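Local coordinates for CaaX farnesyltransferase beta subunit Ram1 (Aspergillus fumigatus, PDB 4L9P), which probably transfers, with its alpha-subunit partner, a farnesyl group from farnesyl diphosphate to the cysteine of C-terminal CaaX motifs, using a bound zinc ion, at residues L124-L137 / A158-F172. Sequence-based numbering, arbitrary orientation.
Sequences LQRKDHLEYLYDSL and ALAGLCLLGEDVTRF
L124 meets L165 methyl to methyl, and R126 reaches over the same leucine, whose CD2 lies on one face of the guanidinium. A bend at chi3 (69°) brings R126 NH2 to L165 O at 3.0 Å; the carbonyl oxygen sits in the guanidinium plane, yet the donor stands well above the carbonyl plane. Water 1 links NH2 to L164 O, while NH1 bonds to the carbonyls of N488 and R490. R126 thus links the end of helix 151-164, which closes in a Schellman motif at G166, to the 488-490 segment. L130 lays CD2 against L165, L162 and the E167 chain, 3.4 Å from E167 CG. L133 settles over G161, its CD1 3.5 Å from G161 C, where the missing side chain makes room.

L162 CD2 lies over one face of the Y134 ring, 3.8 Å from its centroid, a CH-pi contact, and the F172 and Y134 rings meet edge to edge. Y134 OH donates to the anti lone pair of E167 OE1 (2.6 Å) and accepts from R171 NH2 (3.0 Å) and from water 3. Beyond it, L137 packs on A158 CB and F172; both L137 and F172 also touch L44 of the alpha subunit.

Helices 126-135 and 151-164, nearly antiparallel in the alpha-alpha toroid, thus join through a leucine-rich seam with polar bonds at its border, where R171 and E167 probably polarise the tyrosine hydroxyl between them.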
loop_
_atom_site.group_PDB
_atom_site.type_symbol
_atom_site.label_atom_id
_atom_site.label_comp_id
_atom_site.label_asym_id
_atom_site.label_seq_id
_atom_site.Cartn_x
_atom_site.Cartn_y
_atom_site.Cartn_z
ATOM N N LEU B 124 -13.348 -9.154 20.890
ATOM C CA LEU B 124 -12.764 -7.829 20.647
ATOM C C LEU B 124 -12.866 -7.046 21.967
ATOM O O LEU B 124 -13.975 -6.878 22.534
ATOM C CB LEU B 124 -13.530 -7.138 19.525
ATOM C CG LEU B 124 -12.988 -5.740 19.158
ATOM C CD1 LEU B 124 -11.551 -5.778 18.601
ATOM C CD2 LEU B 124 -13.934 -4.991 18.209
ATOM N N GLN B 125 -11.740 -6.523 22.425
ATOM C CA GLN B 125 -11.643 -5.824 23.733
ATOM C C GLN B 125 -12.042 -4.353 23.549
ATOM O O GLN B 125 -11.208 -3.444 23.573
ATOM C CB GLN B 125 -10.244 -6.022 24.373
ATOM C CG GLN B 125 -9.950 -7.526 24.653
ATOM C CD GLN B 125 -10.905 -8.176 25.659
ATOM O OE1 GLN B 125 -11.247 -7.565 26.706
ATOM N NE2 GLN B 125 -11.357 -9.416 25.350
ATOM N N ARG B 126 -13.353 -4.142 23.291
ATOM C CA ARG B 126 -13.836 -2.833 22.856
ATOM C C ARG B 126 -13.498 -1.716 23.832
ATOM O O ARG B 126 -12.989 -0.671 23.420
ATOM C CB ARG B 126 -15.368 -2.840 22.633
ATOM C CG ARG B 126 -15.835 -3.981 21.722
ATOM C CD ARG B 126 -17.421 -4.080 21.413
ATOM N NE ARG B 126 -17.822 -2.976 20.582
ATOM C CZ ARG B 126 -18.251 -3.072 19.359
ATOM N NH1 ARG B 126 -18.496 -4.247 18.792
ATOM N NH2 ARG B 126 -18.470 -1.950 18.736
ATOM N N LYS B 127 -13.744 -1.933 25.117
ATOM C CA LYS B 127 -13.471 -0.853 26.052
ATOM C C LYS B 127 -11.963 -0.510 26.111
ATOM O O LYS B 127 -11.571 0.657 26.146
ATOM C CB LYS B 127 -14.028 -1.243 27.450
ATOM C CG LYS B 127 -13.525 -0.365 28.552
ATOM C CD LYS B 127 -14.145 -0.782 29.909
ATOM C CE LYS B 127 -13.569 0.033 31.059
ATOM N NZ LYS B 127 -14.350 -0.384 32.270
ATOM N N ASP B 128 -11.117 -1.536 26.071
ATOM C CA ASP B 128 -9.680 -1.288 26.088
ATOM C C ASP B 128 -9.268 -0.482 24.851
ATOM O O ASP B 128 -8.434 0.457 24.941
ATOM C CB ASP B 128 -8.872 -2.586 26.056
ATOM C CG ASP B 128 -8.996 -3.413 27.340
ATOM O OD1 ASP B 128 -9.345 -2.841 28.400
ATOM O OD2 ASP B 128 -8.696 -4.639 27.271
ATOM N N HIS B 129 -9.786 -0.856 23.688
ATOM C CA HIS B 129 -9.399 -0.114 22.469
ATOM C C HIS B 129 -9.960 1.296 22.412
ATOM O O HIS B 129 -9.259 2.198 21.930
ATOM C CB HIS B 129 -9.787 -0.912 21.229
ATOM C CG HIS B 129 -9.176 -2.279 21.226
ATOM N ND1 HIS B 129 -7.857 -2.495 21.596
ATOM C CD2 HIS B 129 -9.705 -3.505 20.932
ATOM C CE1 HIS B 129 -7.601 -3.798 21.533
ATOM N NE2 HIS B 129 -8.705 -4.431 21.116
ATOM N N LEU B 130 -11.183 1.496 22.906
ATOM C CA LEU B 130 -11.731 2.851 22.968
ATOM C C LEU B 130 -10.807 3.733 23.824
ATOM O O LEU B 130 -10.492 4.842 23.439
ATOM C CB LEU B 130 -13.139 2.872 23.641
ATOM C CG LEU B 130 -14.222 2.307 22.717
ATOM C CD1 LEU B 130 -15.511 2.106 23.529
ATOM C CD2 LEU B 130 -14.543 3.223 21.561
ATOM N N GLU B 131 -10.418 3.257 25.007
ATOM C CA GLU B 131 -9.574 4.096 25.842
ATOM C C GLU B 131 -8.226 4.410 25.179
ATOM O O GLU B 131 -7.729 5.556 25.271
ATOM C CB GLU B 131 -9.384 3.464 27.216
ATOM C CG GLU B 131 -10.706 3.331 27.972
ATOM C CD GLU B 131 -10.554 2.673 29.325
ATOM O OE1 GLU B 131 -9.388 2.414 29.712
ATOM O OE2 GLU B 131 -11.590 2.429 30.020
ATOM N N TYR B 132 -7.672 3.428 24.494
ATOM C CA TYR B 132 -6.409 3.630 23.796
ATOM C C TYR B 132 -6.580 4.723 22.734
ATOM O O TYR B 132 -5.713 5.597 22.592
ATOM C CB TYR B 132 -5.977 2.309 23.165
ATOM C CG TYR B 132 -4.655 2.403 22.475
ATOM C CD1 TYR B 132 -3.466 2.229 23.195
ATOM C CD2 TYR B 132 -4.580 2.685 21.101
ATOM C CE1 TYR B 132 -2.228 2.331 22.585
ATOM C CE2 TYR B 132 -3.321 2.800 20.468
ATOM C CZ TYR B 132 -2.155 2.604 21.227
ATOM O OH TYR B 132 -0.934 2.716 20.619
ATOM N N LEU B 133 -7.658 4.665 21.944
ATOM C CA LEU B 133 -7.831 5.601 20.838
ATOM C C LEU B 133 -8.145 7.006 21.344
ATOM O O LEU B 133 -7.642 7.993 20.795
ATOM C CB LEU B 133 -8.965 5.098 19.947
ATOM C CG LEU B 133 -8.591 3.879 19.062
ATOM C CD1 LEU B 133 -9.915 3.129 18.599
ATOM C CD2 LEU B 133 -7.745 4.333 17.890
ATOM N N TYR B 134 -8.980 7.124 22.400
ATOM C CA TYR B 134 -9.171 8.441 22.992
ATOM C C TYR B 134 -7.850 9.002 23.515
ATOM O O TYR B 134 -7.518 10.186 23.313
ATOM C CB TYR B 134 -10.222 8.407 24.126
ATOM C CG TYR B 134 -11.655 8.382 23.613
ATOM C CD1 TYR B 134 -12.174 9.467 22.891
ATOM C CD2 TYR B 134 -12.503 7.300 23.856
ATOM C CE1 TYR B 134 -13.483 9.475 22.451
ATOM C CE2 TYR B 134 -13.839 7.289 23.380
ATOM C CZ TYR B 134 -14.298 8.361 22.667
ATOM O OH TYR B 134 -15.604 8.415 22.167
ATOM N N ASP B 135 -7.068 8.183 24.195
ATOM C CA ASP B 135 -5.783 8.696 24.713
ATOM C C ASP B 135 -4.873 9.135 23.569
ATOM O O ASP B 135 -4.069 10.050 23.736
ATOM C CB ASP B 135 -5.021 7.641 25.531
ATOM C CG ASP B 135 -5.662 7.352 26.867
ATOM O OD1 ASP B 135 -6.561 8.112 27.278
ATOM O OD2 ASP B 135 -5.234 6.384 27.541
ATOM N N SER B 136 -5.009 8.517 22.390
ATOM C CA SER B 136 -4.061 8.763 21.299
ATOM C C SER B 136 -4.305 10.120 20.682
ATOM O O SER B 136 -3.487 10.602 19.897
ATOM C CB SER B 136 -4.164 7.663 20.223
ATOM O OG SER B 136 -5.284 7.893 19.375
ATOM N N LEU B 137 -5.421 10.750 21.033
ATOM C CA LEU B 137 -5.734 12.083 20.505
ATOM C C LEU B 137 -5.207 13.195 21.383
ATOM O O LEU B 137 -5.427 14.373 21.079
ATOM C CB LEU B 137 -7.263 12.279 20.364
ATOM C CG LEU B 137 -7.807 11.545 19.134
ATOM C CD1 LEU B 137 -9.348 11.352 19.244
ATOM C CD2 LEU B 137 -7.349 12.223 17.808
ATOM N N ALA B 158 -7.275 7.734 14.793
ATOM C CA ALA B 158 -8.052 7.656 16.056
ATOM C C ALA B 158 -9.546 7.843 15.758
ATOM O O ALA B 158 -10.370 7.077 16.288
ATOM C CB ALA B 158 -7.543 8.704 17.039
ATOM N N LEU B 159 -9.932 8.840 14.945
ATOM C CA LEU B 159 -11.378 9.001 14.677
ATOM C C LEU B 159 -11.937 7.771 13.956
ATOM O O LEU B 159 -13.064 7.352 14.259
ATOM C CB LEU B 159 -11.624 10.246 13.825
ATOM C CG LEU B 159 -11.335 11.562 14.536
ATOM C CD1 LEU B 159 -11.432 12.706 13.511
ATOM C CD2 LEU B 159 -12.344 11.756 15.733
ATOM N N ALA B 160 -11.210 7.249 12.989
ATOM C CA ALA B 160 -11.669 6.068 12.272
ATOM C C ALA B 160 -11.849 4.882 13.234
ATOM O O ALA B 160 -12.897 4.212 13.187
ATOM C CB ALA B 160 -10.643 5.678 11.174
ATOM N N GLY B 161 -10.887 4.621 14.131
ATOM C CA GLY B 161 -11.064 3.532 15.106
ATOM C C GLY B 161 -12.260 3.750 16.024
ATOM O O GLY B 161 -13.007 2.819 16.283
ATOM N N LEU B 162 -12.418 4.980 16.497
ATOM C CA LEU B 162 -13.590 5.295 17.334
ATOM C C LEU B 162 -14.896 5.091 16.568
ATOM O O LEU B 162 -15.882 4.560 17.123
ATOM C CB LEU B 162 -13.494 6.732 17.836
ATOM C CG LEU B 162 -12.322 6.975 18.789
ATOM C CD1 LEU B 162 -12.157 8.523 19.052
ATOM C CD2 LEU B 162 -12.480 6.203 20.097
ATOM N N CYS B 163 -14.985 5.551 15.315
ATOM C CA CYS B 163 -16.172 5.291 14.478
ATOM C C CYS B 163 -16.417 3.806 14.290
ATOM O O CYS B 163 -17.568 3.351 14.492
ATOM C CB CYS B 163 -16.086 5.958 13.093
ATOM S SG CYS B 163 -16.233 7.723 13.097
ATOM N N LEU B 164 -15.396 3.033 13.962
ATOM C CA LEU B 164 -15.573 1.591 13.799
ATOM C C LEU B 164 -16.186 0.952 15.050
ATOM O O LEU B 164 -17.067 0.129 14.967
ATOM C CB LEU B 164 -14.201 0.967 13.491
ATOM C CG LEU B 164 -13.794 1.256 12.025
ATOM C CD1 LEU B 164 -12.250 1.093 11.918
ATOM C CD2 LEU B 164 -14.452 0.262 11.089
ATOM N N LEU B 165 -15.685 1.370 16.203
ATOM C CA LEU B 165 -16.149 0.841 17.486
ATOM C C LEU B 165 -17.508 1.408 17.920
ATOM O O LEU B 165 -18.000 1.025 18.991
ATOM C CB LEU B 165 -15.102 1.148 18.560
ATOM C CG LEU B 165 -13.878 0.241 18.429
ATOM C CD1 LEU B 165 -12.719 0.839 19.195
ATOM C CD2 LEU B 165 -14.150 -1.222 18.946
ATOM N N GLY B 166 -18.101 2.286 17.120
ATOM C CA GLY B 166 -19.483 2.693 17.376
ATOM C C GLY B 166 -19.624 3.965 18.147
ATOM O O GLY B 166 -20.758 4.250 18.628
ATOM N N GLU B 167 -18.549 4.744 18.308
ATOM C CA GLU B 167 -18.666 6.056 18.944
ATOM C C GLU B 167 -19.248 7.102 18.025
ATOM O O GLU B 167 -19.064 7.054 16.785
ATOM C CB GLU B 167 -17.341 6.576 19.475
ATOM C CG GLU B 167 -16.655 5.588 20.400
ATOM C CD GLU B 167 -17.343 5.513 21.737
ATOM O OE1 GLU B 167 -17.035 6.349 22.628
ATOM O OE2 GLU B 167 -18.223 4.622 21.918
ATOM N N ASP B 168 -19.892 8.091 18.649
ATOM C CA ASP B 168 -20.341 9.261 17.912
ATOM C C ASP B 168 -19.187 10.253 18.046
ATOM O O ASP B 168 -18.878 10.636 19.139
ATOM C CB ASP B 168 -21.594 9.832 18.612
ATOM C CG ASP B 168 -22.069 11.121 18.029
ATOM O OD1 ASP B 168 -21.448 11.717 17.147
ATOM O OD2 ASP B 168 -23.116 11.578 18.502
ATOM N N VAL B 169 -18.523 10.632 16.950
ATOM C CA VAL B 169 -17.372 11.533 17.046
ATOM C C VAL B 169 -17.745 12.999 16.726
ATOM O O VAL B 169 -16.853 13.833 16.540
ATOM C CB VAL B 169 -16.189 11.081 16.163
ATOM C CG1 VAL B 169 -15.692 9.680 16.617
ATOM C CG2 VAL B 169 -16.579 11.056 14.693
ATOM N N THR B 170 -19.048 13.296 16.671
ATOM C CA THR B 170 -19.554 14.672 16.494
ATOM C C THR B 170 -18.905 15.628 17.473
ATOM O O THR B 170 -18.660 16.773 17.148
ATOM C CB THR B 170 -21.107 14.730 16.735
ATOM O OG1 THR B 170 -21.715 13.906 15.757
ATOM C CG2 THR B 170 -21.636 16.142 16.574
ATOM N N ARG B 171 -18.681 15.186 18.706
ATOM C CA ARG B 171 -18.173 16.105 19.710
ATOM C C ARG B 171 -16.775 16.560 19.422
ATOM O O ARG B 171 -16.334 17.490 20.054
ATOM C CB ARG B 171 -18.236 15.512 21.106
ATOM C CG ARG B 171 -17.365 14.235 21.263
ATOM C CD ARG B 171 -17.624 13.680 22.672
ATOM N NE ARG B 171 -17.117 12.323 22.842
ATOM C CZ ARG B 171 -17.240 11.623 23.969
ATOM N NH1 ARG B 171 -17.866 12.160 25.035
ATOM N NH2 ARG B 171 -16.753 10.385 24.043
ATOM N N PHE B 172 -16.083 15.938 18.454
ATOM C CA PHE B 172 -14.739 16.382 18.070
ATOM C C PHE B 172 -14.742 17.469 16.987
ATOM O O PHE B 172 -13.647 17.879 16.571
ATOM C CB PHE B 172 -13.878 15.200 17.581
ATOM C CG PHE B 172 -13.395 14.332 18.723
ATOM C CD1 PHE B 172 -12.308 14.715 19.514
ATOM C CD2 PHE B 172 -14.031 13.160 19.049
ATOM C CE1 PHE B 172 -11.846 13.914 20.573
ATOM C CE2 PHE B 172 -13.586 12.384 20.125
ATOM C CZ PHE B 172 -12.520 12.753 20.893
HETATM O O HOH W 1 -19.279 -0.775 16.610
HETATM O O HOH W 2 -17.789 -0.537 21.987
HETATM O O HOH W 3 -16.532 10.604 20.712
#